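Local atomic coordinates of nucleoporin nup120 (Schizosaccharomyces pombe, PDB entry 4GQ2), a protein that serves as a structural component of the nuclear pore complex, where nucleoporins can also dock transiently associated nuclear transport factors. Residues A[373-378]-A[394-399]; A[365-370]-A[518-523]; A[3-8]-A[541-546]. All blocks are in the same frame, centred on the assembly; numbering follows the deposited sequence.

Contact 1. Residues A[373-378]-A[394-399]; sequences NTVIQK and SHSLDS
Gln377 and His395 sit side by side on one face of an antiparallel hairpin as a non-hydrogen-bonded pair. Their aliphatic stems meet, Gln377 CG lying 4.1 Å from His395 CB, whereas the flat ends part company: the amide and ring planes stand 78° apart and the imidazole leads away from strand 373-382. The Gln377 amide is also held from elsewhere, by weak hydrogen bonds to Trp368 NE1 and the Ser336 carbonyl. Nearer the fraying end on the same face, Val375 CG1 rests 3.8 Å from Ser396 O.

Lys378 and Ser394 occupy the opposite face as a hydrogen-bonded pair, with Lys378 N to Ser394 O at 2.9 Å and Ser394 N to Lys378 O at 3.0 Å. Here only the root of the lysine takes part: its CB touches Ser394 OG, and the extended chain beyond runs away from its partner strand, past Leu5 and Ile543.

Ser396 departs from the regular ladder. Its OG lies between the backbone N and the carbonyl carbon (chi1 70°), a position from which it reaches back to the main chain opposite and accepts Ile376 N at 3.1 Å in an almost straight bond, 173° at the hydrogen. Ser396 N in turn gives a hydrogen to Ile376 O at 3.1 Å, less directly. A side-chain hydroxyl thus does the work usually left to a carbonyl in a regular ladder, so that both polar backbone atoms of the buried Ile376 are satisfied even as the partner chain peels off.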
ATOM      1  N   ASN A 373      19.955 -10.478  17.519  1.00 57.14           N
ATOM      2  CA  ASN A 373      18.749 -11.022  18.140  1.00 48.25           C
ATOM      3  C   ASN A 373      18.390 -10.244  19.393  1.00 43.11           C
ATOM      4  O   ASN A 373      19.270  -9.682  20.045  1.00 49.15           O
ATOM      5  CB  ASN A 373      18.947 -12.502  18.491  1.00 61.09           C
ATOM      6  CG  ASN A 373      18.911 -13.405  17.273  1.00 62.99           C
ATOM      7  OD1 ASN A 373      19.854 -14.150  17.020  1.00 63.18           O
ATOM      8  ND2 ASN A 373      17.820 -13.347  16.513  1.00 61.81           N
ATOM      9  N   THR A 374      17.104 -10.241  19.745  1.00 39.31           N
ATOM     10  CA  THR A 374      16.603  -9.402  20.830  1.00 43.02           C
ATOM     11  C   THR A 374      15.421 -10.036  21.576  1.00 47.09           C
ATOM     12  O   THR A 374      14.508 -10.584  20.955  1.00 49.91           O
ATOM     13  CB  THR A 374      16.162  -8.025  20.277  1.00 43.42           C
ATOM     14  OG1 THR A 374      17.224  -7.451  19.502  1.00 45.28           O
ATOM     15  CG2 THR A 374      15.794  -7.074  21.402  1.00 37.93           C
ATOM     16  N   VAL A 375      15.442  -9.951  22.906  1.00 43.43           N
ATOM     17  CA  VAL A 375      14.283 -10.319  23.726  1.00 41.84           C
ATOM     18  C   VAL A 375      13.922  -9.200  24.696  1.00 42.71           C
ATOM     19  O   VAL A 375      14.790  -8.617  25.343  1.00 48.85           O
ATOM     20  CB  VAL A 375      14.487 -11.639  24.512  1.00 41.98           C
ATOM     21  CG1 VAL A 375      13.263 -11.948  25.371  1.00 38.34           C
ATOM     22  CG2 VAL A 375      14.750 -12.803  23.565  1.00 39.68           C
ATOM     23  N   ILE A 376      12.633  -8.898  24.780  1.00 48.12           N
ATOM     24  CA  ILE A 376      12.136  -7.938  25.757  1.00 49.65           C
ATOM     25  C   ILE A 376      11.319  -8.670  26.818  1.00 50.97           C
ATOM     26  O   ILE A 376      10.475  -9.514  26.493  1.00 49.57           O
ATOM     27  CB  ILE A 376      11.325  -6.793  25.093  1.00 44.95           C
ATOM     28  CG1 ILE A 376      12.258  -5.743  24.482  1.00 47.46           C
ATOM     29  CG2 ILE A 376      10.454  -6.074  26.109  1.00 46.94           C
ATOM     30  CD1 ILE A 376      12.877  -6.136  23.161  1.00 56.89           C
ATOM     31  N   GLN A 377      11.589  -8.346  28.081  1.00 49.91           N
ATOM     32  CA  GLN A 377      10.848  -8.910  29.207  1.00 50.97           C
ATOM     33  C   GLN A 377      10.226  -7.819  30.066  1.00 53.59           C
ATOM     34  O   GLN A 377      10.849  -6.782  30.311  1.00 56.18           O
ATOM     35  CB  GLN A 377      11.774  -9.735  30.101  1.00 64.53           C
ATOM     36  CG  GLN A 377      12.453 -10.929  29.449  1.00 62.33           C
ATOM     37  CD  GLN A 377      13.421 -11.618  30.397  1.00 66.00           C
ATOM     38  OE1 GLN A 377      13.877 -11.023  31.377  1.00 62.36           O
ATOM     39  NE2 GLN A 377      13.741 -12.876  30.109  1.00 61.60           N
ATOM     40  N   LYS A 378       9.000  -8.064  30.525  1.00 56.30           N
ATOM     41  CA  LYS A 378       8.370  -7.244  31.558  1.00 55.13           C
ATOM     42  C   LYS A 378       8.209  -8.048  32.846  1.00 67.74           C
ATOM     43  O   LYS A 378       7.932  -9.252  32.807  1.00 66.46           O
ATOM     44  CB  LYS A 378       6.998  -6.754  31.106  1.00 57.96           C
ATOM     45  CG  LYS A 378       7.012  -5.499  30.260  1.00 63.48           C
ATOM     46  CD  LYS A 378       5.592  -5.050  29.942  1.00 69.11           C
ATOM     47  CE  LYS A 378       5.591  -3.753  29.147  1.00 68.00           C
ATOM     48  NZ  LYS A 378       4.230  -3.364  28.684  1.00 74.16           N
ATOM     49  N   SER A 394       6.375 -11.514  31.636  1.00 62.63           N
ATOM     50  CA  SER A 394       5.988 -11.679  30.230  1.00 63.80           C
ATOM     51  C   SER A 394       7.170 -11.383  29.291  1.00 56.85           C
ATOM     52  O   SER A 394       8.089 -10.651  29.657  1.00 50.73           O
ATOM     53  CB  SER A 394       4.772 -10.811  29.888  1.00 62.00           C
ATOM     54  OG  SER A 394       4.946  -9.482  30.332  1.00 58.99           O
ATOM     55  N   HIS A 395       7.161 -11.964  28.093  1.00 62.49           N
ATOM     56  CA  HIS A 395       8.273 -11.775  27.157  1.00 63.68           C
ATOM     57  C   HIS A 395       7.862 -11.836  25.717  1.00 62.63           C
ATOM     58  O   HIS A 395       6.727 -12.204  25.404  1.00 57.28           O
ATOM     59  CB  HIS A 395       9.378 -12.793  27.428  1.00 74.57           C
ATOM     60  CG  HIS A 395       8.996 -14.210  27.086  1.00 85.94           C
ATOM     61  ND1 HIS A 395       9.456 -14.837  25.988  1.00100.27           N
ATOM     62  CD2 HIS A 395       8.162 -15.115  27.736  1.00 84.12           C
ATOM     63  CE1 HIS A 395       8.949 -16.084  25.940  1.00 97.09           C
ATOM     64  NE2 HIS A 395       8.157 -16.252  27.011  1.00 90.14           N
ATOM     65  N   SER A 396       8.795 -11.477  24.834  1.00 60.23           N
ATOM     66  CA  SER A 396       8.575 -11.481  23.389  1.00 57.55           C
ATOM     67  C   SER A 396       9.299 -12.640  22.720  1.00 81.22           C
ATOM     68  O   SER A 396      10.489 -12.856  22.961  1.00100.21           O
ATOM     69  CB  SER A 396       9.058 -10.167  22.773  1.00 48.60           C
ATOM     70  OG  SER A 396      10.473 -10.075  22.818  1.00 49.50           O
ATOM     71  N   LEU A 397       8.579 -13.371  21.873  1.00 94.41           N
ATOM     72  CA  LEU A 397       9.157 -14.479  21.116  1.00 94.33           C
ATOM     73  C   LEU A 397       9.439 -14.029  19.683  1.00 94.31           C
ATOM     74  O   LEU A 397       8.729 -14.406  18.749  1.00 93.26           O
ATOM     75  CB  LEU A 397       8.214 -15.694  21.146  1.00103.72           C
ATOM     76  CG  LEU A 397       8.744 -17.138  21.033  1.00113.98           C
ATOM     77  CD1 LEU A 397       9.151 -17.517  19.611  1.00104.00           C
ATOM     78  CD2 LEU A 397       9.871 -17.424  22.025  1.00 98.47           C
ATOM     79  N   ASP A 398      10.478 -13.214  19.518  1.00105.76           N
ATOM     80  CA  ASP A 398      10.801 -12.655  18.207  1.00120.54           C
ATOM     81  C   ASP A 398      11.856 -13.465  17.453  1.00138.72           C
ATOM     82  O   ASP A 398      12.882 -13.854  18.016  1.00147.13           O
ATOM     83  CB  ASP A 398      11.234 -11.191  18.327  1.00108.22           C
ATOM     84  CG  ASP A 398      11.346 -10.505  16.976  1.00 99.28           C
ATOM     85  OD1 ASP A 398      10.460 -10.718  16.122  1.00 86.45           O
ATOM     86  OD2 ASP A 398      12.320  -9.752  16.770  1.00 99.46           O
ATOM     87  N   SER A 399      11.582 -13.705  16.172  1.00134.90           N
ATOM     88  CA  SER A 399      12.483 -14.444  15.292  1.00118.81           C
ATOM     89  C   SER A 399      13.317 -13.488  14.445  1.00102.04           C
ATOM     90  O   SER A 399      14.514 -13.328  14.672  1.00 83.40           O
ATOM     91  CB  SER A 399      11.687 -15.389  14.389  1.00105.80           C
ATOM     92  OG  SER A 399      10.695 -14.683  13.662  1.00 88.51           O
TER

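Contact 2. Residues A[365-370]-A[518-523]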
ATOM      1  N   ILE A 365      11.021  -3.202  32.828  1.00 50.73           N
ATOM      2  CA  ILE A 365      11.164  -3.639  31.436  1.00 49.57           C
ATOM      3  C   ILE A 365      12.648  -3.841  31.139  1.00 45.79           C
ATOM      4  O   ILE A 365      13.473  -2.975  31.435  1.00 47.10           O
ATOM      5  CB  ILE A 365      10.546  -2.623  30.442  1.00 48.80           C
ATOM      6  CG1 ILE A 365       9.098  -2.305  30.830  1.00 49.45           C
ATOM      7  CG2 ILE A 365      10.591  -3.163  29.015  1.00 43.84           C
ATOM      8  CD1 ILE A 365       8.626  -0.934  30.393  1.00 48.05           C
ATOM      9  N   ILE A 366      12.975  -4.990  30.562  1.00 45.22           N
ATOM     10  CA  ILE A 366      14.358  -5.374  30.310  1.00 52.15           C
ATOM     11  C   ILE A 366      14.536  -5.777  28.853  1.00 51.13           C
ATOM     12  O   ILE A 366      13.725  -6.534  28.320  1.00 54.13           O
ATOM     13  CB  ILE A 366      14.771  -6.577  31.187  1.00 60.35           C
ATOM     14  CG1 ILE A 366      14.249  -6.426  32.624  1.00 62.94           C
ATOM     15  CG2 ILE A 366      16.280  -6.763  31.162  1.00 51.33           C
ATOM     16  CD1 ILE A 366      14.347  -7.689  33.457  1.00 66.74           C
ATOM     17  N   ALA A 367      15.608  -5.285  28.228  1.00 56.35           N
ATOM     18  CA  ALA A 367      15.975  -5.655  26.853  1.00 47.47           C
ATOM     19  C   ALA A 367      17.249  -6.497  26.817  1.00 49.39           C
ATOM     20  O   ALA A 367      18.283  -6.108  27.373  1.00 50.82           O
ATOM     21  CB  ALA A 367      16.146  -4.412  25.985  1.00 47.49           C
ATOM     22  N   TRP A 368      17.163  -7.640  26.143  1.00 49.08           N
ATOM     23  CA  TRP A 368      18.279  -8.567  26.016  1.00 48.40           C
ATOM     24  C   TRP A 368      18.780  -8.627  24.610  1.00 47.53           C
ATOM     25  O   TRP A 368      18.004  -8.556  23.658  1.00 56.74           O
ATOM     26  CB  TRP A 368      17.875  -9.958  26.496  1.00 51.44           C
ATOM     27  CG  TRP A 368      17.518  -9.957  27.957  1.00 45.47           C
ATOM     28  CD1 TRP A 368      16.250  -9.873  28.521  1.00 53.38           C
ATOM     29  CD2 TRP A 368      18.443  -9.992  29.099  1.00 48.27           C
ATOM     30  NE1 TRP A 368      16.323  -9.874  29.892  1.00 59.86           N
ATOM     31  CE2 TRP A 368      17.606  -9.944  30.305  1.00 51.75           C
ATOM     32  CE3 TRP A 368      19.828 -10.072  29.238  1.00 48.79           C
ATOM     33  CZ2 TRP A 368      18.153  -9.969  31.584  1.00 50.49           C
ATOM     34  CZ3 TRP A 368      20.370 -10.095  30.532  1.00 50.43           C
ATOM     35  CH2 TRP A 368      19.550 -10.046  31.676  1.00 51.78           C
ATOM     36  N   LYS A 369      20.090  -8.786  24.480  1.00 48.75           N
ATOM     37  CA  LYS A 369      20.779  -8.688  23.202  1.00 53.82           C
ATOM     38  C   LYS A 369      21.624  -9.932  22.962  1.00 59.90           C
ATOM     39  O   LYS A 369      22.234 -10.466  23.890  1.00 53.79           O
ATOM     40  CB  LYS A 369      21.667  -7.438  23.218  1.00 55.07           C
ATOM     41  CG  LYS A 369      22.544  -7.206  21.998  1.00 56.35           C
ATOM     42  CD  LYS A 369      23.368  -5.938  22.184  1.00 49.72           C
ATOM     43  CE  LYS A 369      23.914  -5.428  20.859  1.00 55.38           C
ATOM     44  NZ  LYS A 369      24.047  -3.937  20.846  1.00 53.87           N
ATOM     45  N   SER A 370      21.635 -10.393  21.714  1.00 56.88           N
ATOM     46  CA  SER A 370      22.536 -11.449  21.279  1.00 50.02           C
ATOM     47  C   SER A 370      22.842 -11.242  19.808  1.00 52.31           C
ATOM     48  O   SER A 370      22.112 -11.726  18.935  1.00 59.52           O
ATOM     49  CB  SER A 370      21.920 -12.831  21.509  1.00 62.94           C
ATOM     50  OG  SER A 370      22.878 -13.849  21.271  1.00 53.59           O
ATOM     51  N   ASP A 518      18.516  -4.113  12.864  1.00 42.30           N
ATOM     52  CA  ASP A 518      17.681  -4.714  13.915  1.00 41.77           C
ATOM     53  C   ASP A 518      18.369  -4.839  15.275  1.00 44.53           C
ATOM     54  O   ASP A 518      17.735  -5.232  16.258  1.00 40.73           O
ATOM     55  CB  ASP A 518      17.134  -6.070  13.466  1.00 37.64           C
ATOM     56  CG  ASP A 518      16.201  -5.949  12.274  1.00 43.93           C
ATOM     57  OD1 ASP A 518      15.439  -4.960  12.211  1.00 42.53           O
ATOM     58  OD2 ASP A 518      16.234  -6.833  11.397  1.00 44.10           O
ATOM     59  N   GLU A 519      19.654  -4.492  15.334  1.00 38.05           N
ATOM     60  CA  GLU A 519      20.384  -4.498  16.595  1.00 41.52           C
ATOM     61  C   GLU A 519      19.731  -3.555  17.611  1.00 40.60           C
ATOM     62  O   GLU A 519      19.497  -2.385  17.318  1.00 41.43           O
ATOM     63  CB  GLU A 519      21.844  -4.100  16.361  1.00 47.25           C
ATOM     64  CG  GLU A 519      22.719  -4.148  17.607  1.00 45.50           C
ATOM     65  CD  GLU A 519      24.203  -4.062  17.293  1.00 57.14           C
ATOM     66  OE1 GLU A 519      24.564  -3.814  16.120  1.00 51.21           O
ATOM     67  OE2 GLU A 519      25.017  -4.238  18.222  1.00 65.66           O
ATOM     68  N   ILE A 520      19.431  -4.078  18.795  1.00 38.76           N
ATOM     69  CA  ILE A 520      18.873  -3.281  19.885  1.00 37.41           C
ATOM     70  C   ILE A 520      19.958  -2.346  20.420  1.00 45.24           C
ATOM     71  O   ILE A 520      21.142  -2.670  20.345  1.00 44.24           O
ATOM     72  CB  ILE A 520      18.276  -4.193  20.993  1.00 42.67           C
ATOM     73  CG1 ILE A 520      17.591  -3.383  22.097  1.00 40.00           C
ATOM     74  CG2 ILE A 520      19.336  -5.113  21.597  1.00 41.04           C
ATOM     75  CD1 ILE A 520      16.287  -2.747  21.696  1.00 41.36           C
ATOM     76  N   LEU A 521      19.562  -1.178  20.929  1.00 46.16           N
ATOM     77  CA  LEU A 521      20.530  -0.199  21.431  1.00 38.35           C
ATOM     78  C   LEU A 521      20.109   0.385  22.767  1.00 44.56           C
ATOM     79  O   LEU A 521      20.931   0.536  23.668  1.00 44.74           O
ATOM     80  CB  LEU A 521      20.768   0.935  20.426  1.00 33.23           C
ATOM     81  CG  LEU A 521      21.255   0.578  19.020  1.00 38.69           C
ATOM     82  CD1 LEU A 521      21.260   1.820  18.134  1.00 39.11           C
ATOM     83  CD2 LEU A 521      22.633  -0.066  19.042  1.00 37.58           C
ATOM     84  N   SER A 522      18.830   0.728  22.883  1.00 47.44           N
ATOM     85  CA  SER A 522      18.300   1.265  24.120  1.00 38.86           C
ATOM     86  C   SER A 522      16.795   1.109  24.159  1.00 44.42           C
ATOM     87  O   SER A 522      16.180   0.760  23.149  1.00 39.46           O
ATOM     88  CB  SER A 522      18.657   2.741  24.258  1.00 35.88           C
ATOM     89  OG  SER A 522      17.828   3.531  23.425  1.00 37.26           O
ATOM     90  N   ILE A 523      16.222   1.361  25.341  1.00 38.27           N
ATOM     91  CA  ILE A 523      14.779   1.477  25.530  1.00 42.53           C
ATOM     92  C   ILE A 523      14.472   2.692  26.420  1.00 50.00           C
ATOM     93  O   ILE A 523      15.299   3.085  27.252  1.00 52.43           O
ATOM     94  CB  ILE A 523      14.136   0.182  26.100  1.00 44.14           C
ATOM     95  CG1 ILE A 523      14.597  -0.102  27.538  1.00 47.39           C
ATOM     96  CG2 ILE A 523      14.399  -1.019  25.191  1.00 38.04           C
ATOM     97  CD1 ILE A 523      13.695  -1.070  28.281  1.00 41.84           C
TER
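Lys369 reaches across from strand 361-370 to Glu519 and Ile520, and its whole length is in use. CB starts against Ile520 CG2 at 3.7 Å, and CG, set opposite the backbone N by chi1 of 176°, continues over the same methyl at 3.9 Å. CD still skirts that branch at the limit of contact. CE then comes alongside the glutamate, 3.1 Å from Glu519 OE2, and a bend at the last torsion delivers NZ to two acceptors. One is Glu519 OE2, 2.8 Å from Lys369 NZ in a salt bridge that uses the anti side of the carboxylate, 17° out of its plane. The other is the main chain: Ile520 O takes a hydrogen bond from Lys369 NZ at 3.2 Å, with a C=O...N angle of 165°. The ammonium therefore pins a carboxylate and a carbonyl of consecutive residues. With a methionine in its place, the Glu519 carboxylate would probably be left without its countercharge and freer to turn, and Ile520 O would lose this donor.

Further along, the contact becomes wholly apolar. Ala367 CB meets Ile523 CG2 at 3.9 Å, and Ile365 CG2 packs on Ile523 CD1 at 3.8 Å. That Ile520 and Ile523, three apart, both turn inward reflects a classic beta bulge, in which Leu521 and Ser522 together face Asn535.

The two strands run nearly antiparallel, yet they belong to opposite parts of one curled sheet and meet across the interior mainly through side chains. Thr374 and Ile376 of strand 373-382 and Ile534 and Tyr536 of strand 532-536 touch the isoleucines of the contact, while Ile523 N is held by Asp349 of strand 346-354. Helix 492-515 leads into the 518-523 segment.

Contact 3. Residues A[3-8]-A[541-546]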
ATOM      1  N   ASN A   3       2.535 -14.498  29.654  1.00 72.02           N
ATOM      2  CA  ASN A   3       2.023 -13.630  28.585  1.00 76.41           C
ATOM      3  C   ASN A   3       3.071 -13.261  27.532  1.00 75.59           C
ATOM      4  O   ASN A   3       4.264 -13.150  27.836  1.00 73.92           O
ATOM      5  CB  ASN A   3       1.402 -12.356  29.171  1.00 77.24           C
ATOM      6  CG  ASN A   3      -0.066 -12.526  29.533  1.00 88.15           C
ATOM      7  OD1 ASN A   3      -0.630 -13.623  29.439  1.00 85.37           O
ATOM      8  ND2 ASN A   3      -0.697 -11.431  29.947  1.00 71.89           N
ATOM      9  N   GLU A   4       2.619 -13.083  26.294  1.00 65.14           N
ATOM     10  CA  GLU A   4       3.508 -12.702  25.206  1.00 68.36           C
ATOM     11  C   GLU A   4       3.476 -11.195  24.964  1.00 71.04           C
ATOM     12  O   GLU A   4       2.424 -10.565  25.048  1.00 73.32           O
ATOM     13  CB  GLU A   4       3.154 -13.457  23.926  1.00 69.22           C
ATOM     14  CG  GLU A   4       4.277 -13.480  22.898  1.00 76.61           C
ATOM     15  CD  GLU A   4       3.863 -14.112  21.580  1.00 89.37           C
ATOM     16  OE1 GLU A   4       3.118 -15.114  21.599  1.00104.11           O
ATOM     17  OE2 GLU A   4       4.292 -13.607  20.523  1.00 86.34           O
ATOM     18  N   LEU A   5       4.647 -10.627  24.685  1.00 67.06           N
ATOM     19  CA  LEU A   5       4.767  -9.231  24.284  1.00 65.87           C
ATOM     20  C   LEU A   5       5.049  -9.139  22.787  1.00 62.04           C
ATOM     21  O   LEU A   5       5.868  -9.883  22.257  1.00 61.20           O
ATOM     22  CB  LEU A   5       5.894  -8.540  25.050  1.00 55.08           C
ATOM     23  CG  LEU A   5       5.859  -8.527  26.577  1.00 62.82           C
ATOM     24  CD1 LEU A   5       7.168  -7.942  27.083  1.00 58.87           C
ATOM     25  CD2 LEU A   5       4.662  -7.756  27.120  1.00 59.10           C
ATOM     26  N   LYS A   6       4.358  -8.227  22.115  1.00 54.56           N
ATOM     27  CA  LYS A   6       4.624  -7.949  20.712  1.00 64.94           C
ATOM     28  C   LYS A   6       5.034  -6.505  20.550  1.00 60.68           C
ATOM     29  O   LYS A   6       4.845  -5.688  21.456  1.00 77.28           O
ATOM     30  CB  LYS A   6       3.399  -8.260  19.853  1.00 61.65           C
ATOM     31  CG  LYS A   6       3.354  -9.704  19.401  1.00 62.09           C
ATOM     32  CD  LYS A   6       1.926 -10.192  19.275  1.00 79.70           C
ATOM     33  CE  LYS A   6       1.865 -11.710  19.219  1.00 77.07           C
ATOM     34  NZ  LYS A   6       2.610 -12.253  18.051  1.00 79.04           N
ATOM     35  N   HIS A   7       5.606  -6.187  19.400  1.00 58.14           N
ATOM     36  CA  HIS A   7       5.967  -4.808  19.132  1.00 55.57           C
ATOM     37  C   HIS A   7       5.486  -4.319  17.800  1.00 49.20           C
ATOM     38  O   HIS A   7       5.209  -5.106  16.894  1.00 47.81           O
ATOM     39  CB  HIS A   7       7.467  -4.578  19.351  1.00 56.48           C
ATOM     40  CG  HIS A   7       8.370  -5.333  18.399  1.00 61.23           C
ATOM     41  ND1 HIS A   7       7.968  -6.415  17.709  1.00 67.96           N
ATOM     42  CD2 HIS A   7       9.711  -5.136  18.074  1.00 68.75           C
ATOM     43  CE1 HIS A   7       8.988  -6.871  16.957  1.00 70.69           C
ATOM     44  NE2 HIS A   7      10.054  -6.089  17.183  1.00 70.15           N
ATOM     45  N   ALA A   8       5.333  -3.006  17.704  1.00 53.11           N
ATOM     46  CA  ALA A   8       5.064  -2.343  16.442  1.00 54.65           C
ATOM     47  C   ALA A   8       6.357  -1.678  15.998  1.00 49.07           C
ATOM     48  O   ALA A   8       6.922  -0.875  16.731  1.00 47.74           O
ATOM     49  CB  ALA A   8       3.965  -1.311  16.615  1.00 60.22           C
ATOM     50  N   ALA A 541      10.383   1.201  17.878  1.00 45.56           N
ATOM     51  CA  ALA A 541       9.271   0.319  18.148  1.00 39.71           C
ATOM     52  C   ALA A 541       8.659   0.626  19.510  1.00 48.34           C
ATOM     53  O   ALA A 541       9.225   1.390  20.294  1.00 44.86           O
ATOM     54  CB  ALA A 541       9.733  -1.126  18.073  1.00 40.59           C
ATOM     55  N   PHE A 542       7.488   0.056  19.773  1.00 42.35           N
ATOM     56  CA  PHE A 542       6.925   0.060  21.121  1.00 56.04           C
ATOM     57  C   PHE A 542       6.288  -1.266  21.463  1.00 52.13           C
ATOM     58  O   PHE A 542       5.902  -2.027  20.578  1.00 49.92           O
ATOM     59  CB  PHE A 542       5.922   1.195  21.358  1.00 65.00           C
ATOM     60  CG  PHE A 542       5.596   1.995  20.143  1.00 66.63           C
ATOM     61  CD1 PHE A 542       4.690   1.527  19.199  1.00 81.18           C
ATOM     62  CD2 PHE A 542       6.186   3.235  19.950  1.00 69.02           C
ATOM     63  CE1 PHE A 542       4.388   2.279  18.073  1.00 80.68           C
ATOM     64  CE2 PHE A 542       5.887   3.991  18.828  1.00 79.44           C
ATOM     65  CZ  PHE A 542       4.986   3.514  17.890  1.00 76.77           C
ATOM     66  N   ILE A 543       6.190  -1.529  22.761  1.00 51.25           N
ATOM     67  CA  ILE A 543       5.608  -2.767  23.261  1.00 56.27           C
ATOM     68  C   ILE A 543       4.087  -2.691  23.151  1.00 46.21           C
ATOM     69  O   ILE A 543       3.503  -1.605  23.250  1.00 40.85           O
ATOM     70  CB  ILE A 543       6.060  -3.045  24.717  1.00 51.18           C
ATOM     71  CG1 ILE A 543       7.588  -3.145  24.780  1.00 58.57           C
ATOM     72  CG2 ILE A 543       5.445  -4.333  25.254  1.00 53.99           C
ATOM     73  CD1 ILE A 543       8.164  -3.105  26.179  1.00 57.97           C
ATOM     74  N   ARG A 544       3.464  -3.842  22.912  1.00 52.63           N
ATOM     75  CA  ARG A 544       2.006  -3.971  22.912  1.00 54.10           C
ATOM     76  C   ARG A 544       1.593  -5.396  23.256  1.00 59.17           C
ATOM     77  O   ARG A 544       2.371  -6.341  23.077  1.00 59.12           O
ATOM     78  CB  ARG A 544       1.405  -3.539  21.563  1.00 65.40           C
ATOM     79  CG  ARG A 544       1.925  -4.283  20.338  1.00 56.60           C
ATOM     80  CD  ARG A 544       1.160  -3.861  19.087  1.00 46.84           C
ATOM     81  NE  ARG A 544       1.242  -4.853  18.013  1.00 44.48           N
ATOM     82  CZ  ARG A 544       0.536  -5.985  17.969  1.00 44.70           C
ATOM     83  NH1 ARG A 544      -0.310  -6.293  18.947  1.00 44.56           N
ATOM     84  NH2 ARG A 544       0.684  -6.817  16.944  1.00 39.13           N
ATOM     85  N   ASP A 545       0.375  -5.532  23.773  1.00 76.38           N
ATOM     86  CA  ASP A 545      -0.228  -6.835  24.048  1.00 63.97           C
ATOM     87  C   ASP A 545      -0.817  -7.393  22.761  1.00 60.55           C
ATOM     88  O   ASP A 545      -1.287  -6.628  21.915  1.00 60.58           O
ATOM     89  CB  ASP A 545      -1.339  -6.713  25.102  1.00 62.94           C
ATOM     90  CG  ASP A 545      -0.803  -6.506  26.514  1.00 79.43           C
ATOM     91  OD1 ASP A 545       0.409  -6.703  26.753  1.00 80.04           O
ATOM     92  OD2 ASP A 545      -1.610  -6.153  27.397  1.00 82.72           O
ATOM     93  N   PRO A 546      -0.801  -8.727  22.609  1.00 54.10           N
ATOM     94  CA  PRO A 546      -1.438  -9.318  21.439  1.00 62.56           C
ATOM     95  C   PRO A 546      -2.950  -9.207  21.550  1.00 65.82           C
ATOM     96  O   PRO A 546      -3.486  -9.254  22.663  1.00 62.93           O
ATOM     97  CB  PRO A 546      -1.023 -10.803  21.506  1.00 67.10           C
ATOM     98  CG  PRO A 546      -0.017 -10.914  22.608  1.00 67.34           C
ATOM     99  CD  PRO A 546      -0.261  -9.752  23.519  1.00 56.60           C
TER
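Lys6 and Arg544 face each other as a hydrogen-bonded pair of an antiparallel ladder. Lys6 N bonds to Arg544 O at 2.9 Å and Arg544 N returns to Lys6 O at 2.7 Å. Arg544 CG lies between its backbone N and carbonyl carbon (chi1 57°) and the chain is extended to NE, which centres one guanidinium face 4.1 Å beneath Lys6 CB. Beyond CB, the lysine chain crosses the proline ring at about a right angle, with Lys6 CD 3.7 Å from Pro546 CB. Farther up the ladder, Ala8 N donates to Phe542 O, and Ala8 CB touches Phe542 CE1 at 3.9 Å. On the other face, Leu5 CD2 packs on Ile543 CG2 at 4.0 Å.

Strand 3-11 is thereby zipped to strand 539-544, a pairing consistent with the Velcro-like closure of beta-propellers, in which strands from both ends of the domain share a sheet.

The charged ends are positioned from farther out. Lys6 NZ makes a salt bridge with Glu554 and a weak one with Glu4 two residues earlier, and Arg544 NH1 pairs with Glu550. Helix 672-703 lies against Ala8, Phe542 and Arg544.

From the N terminus, the chain enters the sheet at 3-8, the first half of contact 3, whose partner segment 541-546 comes more than 500 residues later, closing the longest loop. Within that loop falls contact 2, which joins 365-370 to 518-523 across 147 residues that include several helices. Contact 1 is innermost, a local hairpin closed between 373-378 and 394-399. The three are concentric and none cross. In space they share a single sheet: backbone bonds join strand 361-370 to 373-382 and His395 to Asn3 and Leu5, carrying the sheet from contact 2 through contact 1 to contact 3. Ile365 CG2 also meets Ile543 CD1 in its interior, linking contacts 2 and 3 directly.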